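Local coordinates for protein carboxyl esterase NP (Bacillus subtilis, PDB 4CCW) that hydrolyses carboxylic esters to an alcohol and a carboxylate, as a carboxylesterase of the alpha/beta hydrolase fold, at residues L172-L182 with V197-Q207; M185-F196 with G272-P280. All coordinates share one frame; numbering follows the deposited sequence.

Interaction 1: residues L172-L182 with V197-Q207; sequences LTASNGVEKFL and VKQFQAGVMWQ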
# COMPACT_ATOMS: atom_id res chain seq x y z
N LEU A 172 -6.72 -16.37 -7.39
CA LEU A 172 -5.88 -16.67 -6.21
C LEU A 172 -6.37 -17.85 -5.36
O LEU A 172 -5.57 -18.70 -4.96
CB LEU A 172 -5.68 -15.42 -5.34
CG LEU A 172 -4.68 -14.38 -5.87
CD1 LEU A 172 -4.86 -13.08 -5.11
CD2 LEU A 172 -3.26 -14.90 -5.71
N THR A 173 -7.68 -17.94 -5.14
CA THR A 173 -8.25 -18.99 -4.29
C THR A 173 -8.39 -20.38 -4.93
O THR A 173 -8.58 -21.37 -4.22
CB THR A 173 -9.61 -18.57 -3.71
OG1 THR A 173 -10.53 -18.32 -4.78
CG2 THR A 173 -9.46 -17.30 -2.84
N ALA A 174 -8.32 -20.46 -6.26
CA ALA A 174 -8.49 -21.74 -6.94
C ALA A 174 -7.15 -22.38 -7.32
O ALA A 174 -6.18 -21.67 -7.57
CB ALA A 174 -9.38 -21.58 -8.17
N SER A 175 -7.12 -23.71 -7.35
CA SER A 175 -5.94 -24.54 -7.69
C SER A 175 -4.57 -23.89 -7.39
O SER A 175 -4.23 -23.70 -6.22
CB SER A 175 -6.02 -25.07 -9.14
OG SER A 175 -6.18 -24.01 -10.07
N ASN A 176 -3.80 -23.57 -8.42
CA ASN A 176 -2.47 -22.96 -8.24
C ASN A 176 -2.46 -21.44 -8.44
O ASN A 176 -1.48 -20.86 -8.92
CB ASN A 176 -1.44 -23.66 -9.15
CG ASN A 176 -1.74 -23.49 -10.63
OD1 ASN A 176 -2.88 -23.23 -11.03
ND2 ASN A 176 -0.71 -23.66 -11.46
N GLY A 177 -3.56 -20.80 -8.04
CA GLY A 177 -3.74 -19.36 -8.23
C GLY A 177 -2.67 -18.44 -7.68
O GLY A 177 -2.37 -17.40 -8.28
N VAL A 178 -2.09 -18.80 -6.53
CA VAL A 178 -1.05 -17.98 -5.94
C VAL A 178 0.20 -17.93 -6.82
O VAL A 178 0.75 -16.86 -7.07
CB VAL A 178 -0.70 -18.41 -4.50
CG1 VAL A 178 0.64 -17.85 -4.07
CG2 VAL A 178 -1.80 -17.96 -3.55
N GLU A 179 0.62 -19.11 -7.29
CA GLU A 179 1.76 -19.24 -8.18
C GLU A 179 1.54 -18.54 -9.52
O GLU A 179 2.45 -17.89 -10.05
CB GLU A 179 2.08 -20.71 -8.40
CG GLU A 179 3.36 -20.96 -9.19
CD GLU A 179 3.63 -22.42 -9.39
OE1 GLU A 179 4.17 -23.07 -8.47
OE2 GLU A 179 3.32 -22.93 -10.48
N LYS A 180 0.33 -18.69 -10.08
CA LYS A 180 -0.05 -18.04 -11.33
C LYS A 180 0.02 -16.52 -11.19
O LYS A 180 0.59 -15.84 -12.04
CB LYS A 180 -1.48 -18.41 -11.73
CG LYS A 180 -1.72 -19.88 -12.01
CD LYS A 180 -1.51 -20.23 -13.47
CE LYS A 180 -2.15 -21.57 -13.79
NZ LYS A 180 -1.73 -22.11 -15.11
N PHE A 181 -0.57 -16.00 -10.12
CA PHE A 181 -0.57 -14.56 -9.85
C PHE A 181 0.85 -14.01 -9.78
O PHE A 181 1.19 -13.04 -10.46
CB PHE A 181 -1.34 -14.30 -8.55
CG PHE A 181 -1.42 -12.84 -8.16
CD1 PHE A 181 -2.49 -12.06 -8.59
CD2 PHE A 181 -0.48 -12.28 -7.31
CE1 PHE A 181 -2.59 -10.73 -8.22
CE2 PHE A 181 -0.57 -10.95 -6.93
CZ PHE A 181 -1.63 -10.18 -7.38
N LEU A 182 1.71 -14.66 -8.99
CA LEU A 182 3.07 -14.16 -8.77
C LEU A 182 3.97 -14.23 -10.01
O LEU A 182 4.75 -13.30 -10.27
CB LEU A 182 3.70 -14.84 -7.55
CG LEU A 182 3.10 -14.43 -6.19
CD1 LEU A 182 3.70 -15.26 -5.06
CD2 LEU A 182 3.25 -12.93 -5.92
N VAL A 197 6.11 -14.93 1.35
CA VAL A 197 5.21 -15.64 0.44
C VAL A 197 4.27 -16.55 1.22
O VAL A 197 3.08 -16.62 0.91
CB VAL A 197 5.95 -16.44 -0.67
CG1 VAL A 197 4.96 -17.23 -1.51
CG2 VAL A 197 6.75 -15.51 -1.56
N LYS A 198 4.82 -17.27 2.21
CA LYS A 198 4.02 -18.11 3.10
C LYS A 198 2.88 -17.33 3.74
O LYS A 198 1.76 -17.85 3.84
CB LYS A 198 4.88 -18.76 4.19
CG LYS A 198 5.55 -20.06 3.78
CD LYS A 198 6.24 -20.71 4.98
CE LYS A 198 6.81 -22.08 4.65
NZ LYS A 198 7.12 -22.87 5.87
N GLN A 199 3.16 -16.10 4.15
CA GLN A 199 2.13 -15.21 4.71
C GLN A 199 1.09 -14.82 3.67
O GLN A 199 -0.11 -14.80 3.95
CB GLN A 199 2.77 -13.96 5.33
CG GLN A 199 1.75 -12.99 5.93
CD GLN A 199 2.29 -11.59 6.16
OE1 GLN A 199 3.49 -11.34 6.03
NE2 GLN A 199 1.41 -10.67 6.50
N PHE A 200 1.54 -14.50 2.47
CA PHE A 200 0.64 -14.10 1.40
C PHE A 200 -0.31 -15.27 1.08
O PHE A 200 -1.52 -15.07 0.96
CB PHE A 200 1.44 -13.65 0.16
CG PHE A 200 0.59 -13.38 -1.05
CD1 PHE A 200 -0.31 -12.31 -1.06
CD2 PHE A 200 0.70 -14.18 -2.18
CE1 PHE A 200 -1.09 -12.06 -2.18
CE2 PHE A 200 -0.08 -13.93 -3.30
CZ PHE A 200 -0.98 -12.86 -3.30
N GLN A 201 0.25 -16.48 0.99
CA GLN A 201 -0.54 -17.68 0.78
C GLN A 201 -1.58 -17.88 1.89
O GLN A 201 -2.75 -18.20 1.61
CB GLN A 201 0.38 -18.91 0.68
CG GLN A 201 1.37 -18.85 -0.48
CD GLN A 201 2.18 -20.13 -0.65
OE1 GLN A 201 3.09 -20.41 0.13
NE2 GLN A 201 1.86 -20.90 -1.68
N ALA A 202 -1.15 -17.71 3.15
CA ALA A 202 -2.03 -17.94 4.29
C ALA A 202 -3.16 -16.91 4.29
O ALA A 202 -4.30 -17.23 4.64
CB ALA A 202 -1.26 -17.94 5.61
N GLY A 203 -2.84 -15.70 3.84
CA GLY A 203 -3.85 -14.66 3.66
C GLY A 203 -4.92 -15.08 2.68
O GLY A 203 -6.11 -14.95 2.97
N VAL A 204 -4.49 -15.62 1.53
CA VAL A 204 -5.41 -16.06 0.49
C VAL A 204 -6.29 -17.22 0.98
O VAL A 204 -7.48 -17.28 0.66
CB VAL A 204 -4.65 -16.45 -0.81
CG1 VAL A 204 -5.58 -17.10 -1.81
CG2 VAL A 204 -4.00 -15.20 -1.41
N MET A 205 -5.71 -18.11 1.78
CA MET A 205 -6.45 -19.24 2.35
C MET A 205 -7.44 -18.81 3.45
O MET A 205 -8.40 -19.53 3.74
CB MET A 205 -5.49 -20.33 2.85
CG MET A 205 -4.69 -21.00 1.74
SD MET A 205 -3.31 -22.03 2.32
CE MET A 205 -2.91 -22.97 0.85
N TRP A 206 -7.21 -17.65 4.05
CA TRP A 206 -8.10 -17.12 5.09
C TRP A 206 -9.25 -16.38 4.46
O TRP A 206 -9.15 -15.20 4.11
CB TRP A 206 -7.32 -16.24 6.08
CG TRP A 206 -8.15 -15.68 7.21
CD1 TRP A 206 -9.27 -16.25 7.82
CD2 TRP A 206 -7.94 -14.42 7.93
NE1 TRP A 206 -9.75 -15.45 8.82
CE2 TRP A 206 -8.99 -14.34 8.95
CE3 TRP A 206 -7.01 -13.39 7.84
CZ2 TRP A 206 -9.10 -13.26 9.82
CZ3 TRP A 206 -7.12 -12.30 8.73
CH2 TRP A 206 -8.15 -12.25 9.69
N GLN A 207 -10.38 -17.08 4.33
CA GLN A 207 -11.52 -16.59 3.56
C GLN A 207 -12.81 -16.43 4.38
O GLN A 207 -13.80 -15.89 3.88
CB GLN A 207 -11.78 -17.50 2.36
CG GLN A 207 -10.62 -17.56 1.38
CD GLN A 207 -10.82 -18.59 0.28
OE1 GLN A 207 -10.09 -19.57 0.19
NE2 GLN A 207 -11.82 -18.35 -0.56

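Interaction 2: residues M185-F196 with G272-P280; sequences MMTDQNVLHPIF and GHVLSMEQP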
# COMPACT_ATOMS: atom_id res chain seq x y z
N MET A 185 2.80 -11.39 -12.23
CA MET A 185 3.13 -10.06 -11.72
C MET A 185 4.64 -9.82 -11.64
O MET A 185 5.10 -8.68 -11.72
CB MET A 185 2.48 -9.85 -10.35
CG MET A 185 2.67 -8.46 -9.77
SD MET A 185 1.58 -8.16 -8.38
CE MET A 185 0.11 -7.66 -9.28
N MET A 186 5.41 -10.89 -11.49
CA MET A 186 6.85 -10.73 -11.27
C MET A 186 7.70 -11.50 -12.26
O MET A 186 7.45 -12.67 -12.50
CB MET A 186 7.18 -11.11 -9.83
CG MET A 186 6.25 -10.44 -8.84
SD MET A 186 6.66 -10.68 -7.11
CE MET A 186 8.23 -9.84 -7.03
N THR A 187 8.68 -10.82 -12.85
CA THR A 187 9.66 -11.46 -13.74
C THR A 187 10.43 -12.53 -12.97
O THR A 187 10.76 -13.59 -13.50
CB THR A 187 10.62 -10.43 -14.37
OG1 THR A 187 9.85 -9.41 -15.04
CG2 THR A 187 11.57 -11.08 -15.37
N ASP A 188 10.68 -12.25 -11.69
CA ASP A 188 11.30 -13.21 -10.79
C ASP A 188 10.69 -13.10 -9.39
O ASP A 188 11.10 -12.25 -8.60
CB ASP A 188 12.81 -13.00 -10.73
CG ASP A 188 13.54 -14.11 -9.97
OD1 ASP A 188 12.91 -15.13 -9.62
OD2 ASP A 188 14.74 -13.96 -9.72
N GLN A 189 9.71 -13.95 -9.09
CA GLN A 189 9.05 -13.91 -7.79
C GLN A 189 9.96 -14.37 -6.65
O GLN A 189 9.61 -14.23 -5.47
CB GLN A 189 7.70 -14.67 -7.79
CG GLN A 189 7.77 -16.17 -8.05
CD GLN A 189 6.61 -16.92 -7.43
OE1 GLN A 189 6.45 -16.96 -6.21
NE2 GLN A 189 5.79 -17.54 -8.27
N ASN A 190 11.13 -14.90 -7.00
CA ASN A 190 12.15 -15.28 -6.02
C ASN A 190 12.82 -14.11 -5.31
O ASN A 190 13.60 -14.31 -4.37
CB ASN A 190 13.21 -16.19 -6.67
CG ASN A 190 12.66 -17.55 -7.05
OD1 ASN A 190 12.48 -17.84 -8.23
ND2 ASN A 190 12.37 -18.37 -6.05
N VAL A 191 12.53 -12.88 -5.74
CA VAL A 191 12.97 -11.70 -5.00
C VAL A 191 12.19 -11.58 -3.69
O VAL A 191 12.69 -11.00 -2.73
CB VAL A 191 12.90 -10.38 -5.82
CG1 VAL A 191 13.69 -10.49 -7.12
CG2 VAL A 191 11.46 -9.97 -6.08
N LEU A 192 10.98 -12.14 -3.66
CA LEU A 192 10.19 -12.21 -2.42
C LEU A 192 10.74 -13.28 -1.49
O LEU A 192 11.05 -14.39 -1.92
CB LEU A 192 8.73 -12.54 -2.73
CG LEU A 192 7.88 -11.64 -3.62
CD1 LEU A 192 6.47 -12.21 -3.71
CD2 LEU A 192 7.84 -10.22 -3.09
N HIS A 193 10.86 -12.95 -0.20
CA HIS A 193 11.29 -13.92 0.79
C HIS A 193 10.26 -15.02 0.94
O HIS A 193 9.05 -14.74 0.98
CB HIS A 193 11.57 -13.23 2.13
CG HIS A 193 12.40 -14.06 3.08
ND1 HIS A 193 11.89 -15.07 3.80
CD2 HIS A 193 13.76 -13.99 3.40
CE1 HIS A 193 12.86 -15.62 4.55
NE2 HIS A 193 14.00 -14.95 4.31
N PRO A 194 10.71 -16.29 0.99
CA PRO A 194 9.78 -17.42 1.18
C PRO A 194 8.84 -17.27 2.39
O PRO A 194 7.71 -17.74 2.34
CB PRO A 194 10.73 -18.61 1.39
CG PRO A 194 11.98 -18.23 0.67
CD PRO A 194 12.11 -16.74 0.84
N ILE A 195 9.30 -16.60 3.45
CA ILE A 195 8.47 -16.40 4.64
C ILE A 195 7.36 -15.40 4.34
O ILE A 195 6.21 -15.58 4.76
CB ILE A 195 9.30 -15.98 5.88
CG1 ILE A 195 10.15 -17.17 6.36
CG2 ILE A 195 8.39 -15.53 7.02
CD1 ILE A 195 11.04 -16.87 7.56
N PHE A 196 7.70 -14.37 3.57
CA PHE A 196 6.72 -13.39 3.13
C PHE A 196 5.66 -14.06 2.25
O PHE A 196 4.47 -13.78 2.38
CB PHE A 196 7.36 -12.22 2.39
CG PHE A 196 6.36 -11.22 1.90
CD1 PHE A 196 5.78 -10.32 2.79
CD2 PHE A 196 5.96 -11.21 0.57
CE1 PHE A 196 4.83 -9.41 2.35
CE2 PHE A 196 4.99 -10.31 0.13
CZ PHE A 196 4.43 -9.40 1.02
N GLY A 272 8.69 -4.26 -11.96
CA GLY A 272 7.30 -4.26 -12.39
C GLY A 272 6.47 -3.64 -11.30
O GLY A 272 6.82 -2.60 -10.74
N HIS A 273 5.34 -4.28 -11.02
CA HIS A 273 4.39 -3.78 -10.05
C HIS A 273 4.97 -3.61 -8.66
O HIS A 273 4.80 -2.57 -8.03
CB HIS A 273 3.17 -4.70 -10.02
CG HIS A 273 2.00 -4.15 -9.25
ND1 HIS A 273 1.40 -2.98 -9.56
CD2 HIS A 273 1.33 -4.66 -8.14
CE1 HIS A 273 0.39 -2.76 -8.69
NE2 HIS A 273 0.35 -3.79 -7.83
N VAL A 274 5.61 -4.65 -8.14
CA VAL A 274 6.07 -4.61 -6.76
C VAL A 274 7.50 -4.07 -6.72
O VAL A 274 8.45 -4.72 -6.24
CB VAL A 274 5.91 -6.00 -6.08
CG1 VAL A 274 5.98 -5.85 -4.56
CG2 VAL A 274 4.57 -6.62 -6.46
N LEU A 275 7.64 -2.85 -7.24
CA LEU A 275 8.95 -2.29 -7.51
C LEU A 275 9.81 -2.02 -6.26
O LEU A 275 11.04 -2.05 -6.33
CB LEU A 275 8.82 -1.05 -8.42
CG LEU A 275 7.93 0.12 -8.04
CD1 LEU A 275 8.64 1.02 -7.04
CD2 LEU A 275 7.58 0.95 -9.27
N SER A 276 9.15 -1.79 -5.13
CA SER A 276 9.83 -1.60 -3.84
C SER A 276 10.59 -2.86 -3.38
O SER A 276 11.58 -2.76 -2.63
CB SER A 276 8.81 -1.17 -2.78
OG SER A 276 7.79 -2.14 -2.63
N MET A 277 10.14 -4.02 -3.84
CA MET A 277 10.71 -5.32 -3.46
C MET A 277 11.70 -5.82 -4.50
O MET A 277 12.67 -6.52 -4.17
CB MET A 277 9.60 -6.36 -3.20
CG MET A 277 8.59 -5.92 -2.14
SD MET A 277 7.34 -7.09 -1.59
CE MET A 277 8.29 -8.03 -0.40
N GLU A 278 11.48 -5.42 -5.76
CA GLU A 278 12.39 -5.79 -6.85
C GLU A 278 13.60 -4.90 -6.96
O GLU A 278 14.69 -5.37 -7.28
CB GLU A 278 11.64 -5.82 -8.18
CG GLU A 278 10.51 -6.83 -8.20
CD GLU A 278 9.48 -6.49 -9.26
OE1 GLU A 278 9.25 -5.30 -9.51
OE2 GLU A 278 8.92 -7.44 -9.84
N GLN A 279 13.43 -3.61 -6.72
CA GLN A 279 14.55 -2.70 -6.83
C GLN A 279 14.70 -1.84 -5.57
O GLN A 279 14.64 -0.61 -5.66
CB GLN A 279 14.47 -1.88 -8.14
CG GLN A 279 14.64 -2.70 -9.43
CD GLN A 279 16.06 -3.22 -9.66
OE1 GLN A 279 17.03 -2.65 -9.17
NE2 GLN A 279 16.20 -4.31 -10.42
N PRO A 280 14.91 -2.48 -4.40
CA PRO A 280 14.93 -1.69 -3.16
C PRO A 280 16.07 -0.67 -3.09
O PRO A 280 15.85 0.43 -2.61
CB PRO A 280 15.10 -2.75 -2.06
CG PRO A 280 15.72 -3.91 -2.75
CD PRO A 280 15.12 -3.91 -4.12
O HOH W 1 4.43 -6.34 -12.82
O HOH W 2 6.25 -7.01 -9.58
O HOH W 3 8.46 -7.78 -12.43

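Interaction 1: residues L172-L182 with V197-Q207
Val178 and Phe200 meet where helix 177-182 passes helix 197-205 with the segment axes 11.0 Å apart at their closest and running at 124°, nearer antiparallel than parallel. The contact illustrates how a helix and the turn before it can pack on a second helix mainly through apolar side chains. Phe200 carries its centre: with CG anti to the backbone N (chi1 173°) the ring leaves its helix toward 172-182 and is received by four side chains. Leu172 crosses it at about a right angle and brings CD2 to 3.9 Å from Phe200 CZ. Val178 CG1 comes to 4.1 Å from Phe200 CE2, and Leu182 CD1 touches CD2 of the ring more distantly. The Phe181 ring stands beyond CZ, the two ring planes inclined by 34° and the centroids 6.0 Å apart, so the pair is oblique. One turn on, Val204 divides its methyls: CG1 rests 3.5 Å from the carbonyl O of Leu172, while CG2 meets Val178 CG2. Val178 therefore touches both Phe200 and Val204, and its CG1 also packs on the aliphatic CG of Gln201 at 3.8 Å. At the outer margin the amide of Gln207, poorly ordered, lies against the Thr173 methyl. Phe200 also forms an edge-to-face pair with Phe65, and Phe181 lines the pocket that holds (2-hydroxyethoxy)acetic acid. Because hydrocarbon does most of the joining, the fit depends on shape rather than on directional bonds, which probably places Phe200 in the second shell of the ligand, through Phe181.

Interaction 2: residues M185-F196 with G272-P280
Met186 CE lies 3.8 Å from Glu278 OE2, and waters carry that oxygen on to Met185 O and Thr187 N, while apolar groups meet around this bridge: the contact is a worked case of polar backbone satisfied within a buried interface. Gly272, at the start of 272-280, gives its N-H to Glu278 OE1 at 2.7 Å, on the syn side but tilted out of the carboxylate plane, fixing one carboxylate oxygen. His273, the probable proton acceptor of the active site, follows. Its CD2 is 3.4 Å from Met185 CE, an oblique approach made possible by a bend in the methionine at chi3 (-84°), and its ND1 is hydrogen-bonded to Glu244. The His273 N-H reaches a water that donates to Met185 O. Val274 offers CG2 to Met185 SD at 3.9 Å, and its N-H binds a second water, which donates to both Met185 O and Glu278 OE2. Met277 points its thioether at the other end of 185-196: CE lies over one face of the Phe196 ring, 4.1 Å from the centroid, a CH-pi contact, with the sulfur SD obliquely beside the same ring as a Met-aromatic contact, and CE presses on Leu192 CD2 at a tight 3.5 Å. Glu278 then closes the walk. Its CG packs on Val191 CG2 at 3.9 Å, and OE2 accepts from the second water and from a third, which takes the Thr187 N-H. With the carboxylate of Glu278 removed, as in an alanine, the Gly272 N-H is likely to lose its acceptor and two waters the oxygen to which they donate. Through those waters the carboxylate links the end of helix 177-185 and Thr187 to the segment bearing His273, while its bond to Gly272 holds that segment's own shape.

Read from the N terminus, the four segments come as 172-182, 185-196, 197-207 and 272-280, so the two contacts cross rather than nest. Interaction 1 closes a short loop of 14 residues, folding helix 194-205 back on helix 177-185; the first segment of interaction 2 lies wholly within that loop. Interaction 2 spans 75 residues, including strands 236-241 and 263-268 of the central sheet, and brings the same helical region to the loop of the active-site histidine. The two touch, Leu182 packing on Gln189 and Leu192, and Val197 on Leu192. Together they join the helices inserted after strand 146-152 to the catalytic end of the alpha/beta hydrolase core, with Phe181 and His273 both facing the ligand pocket.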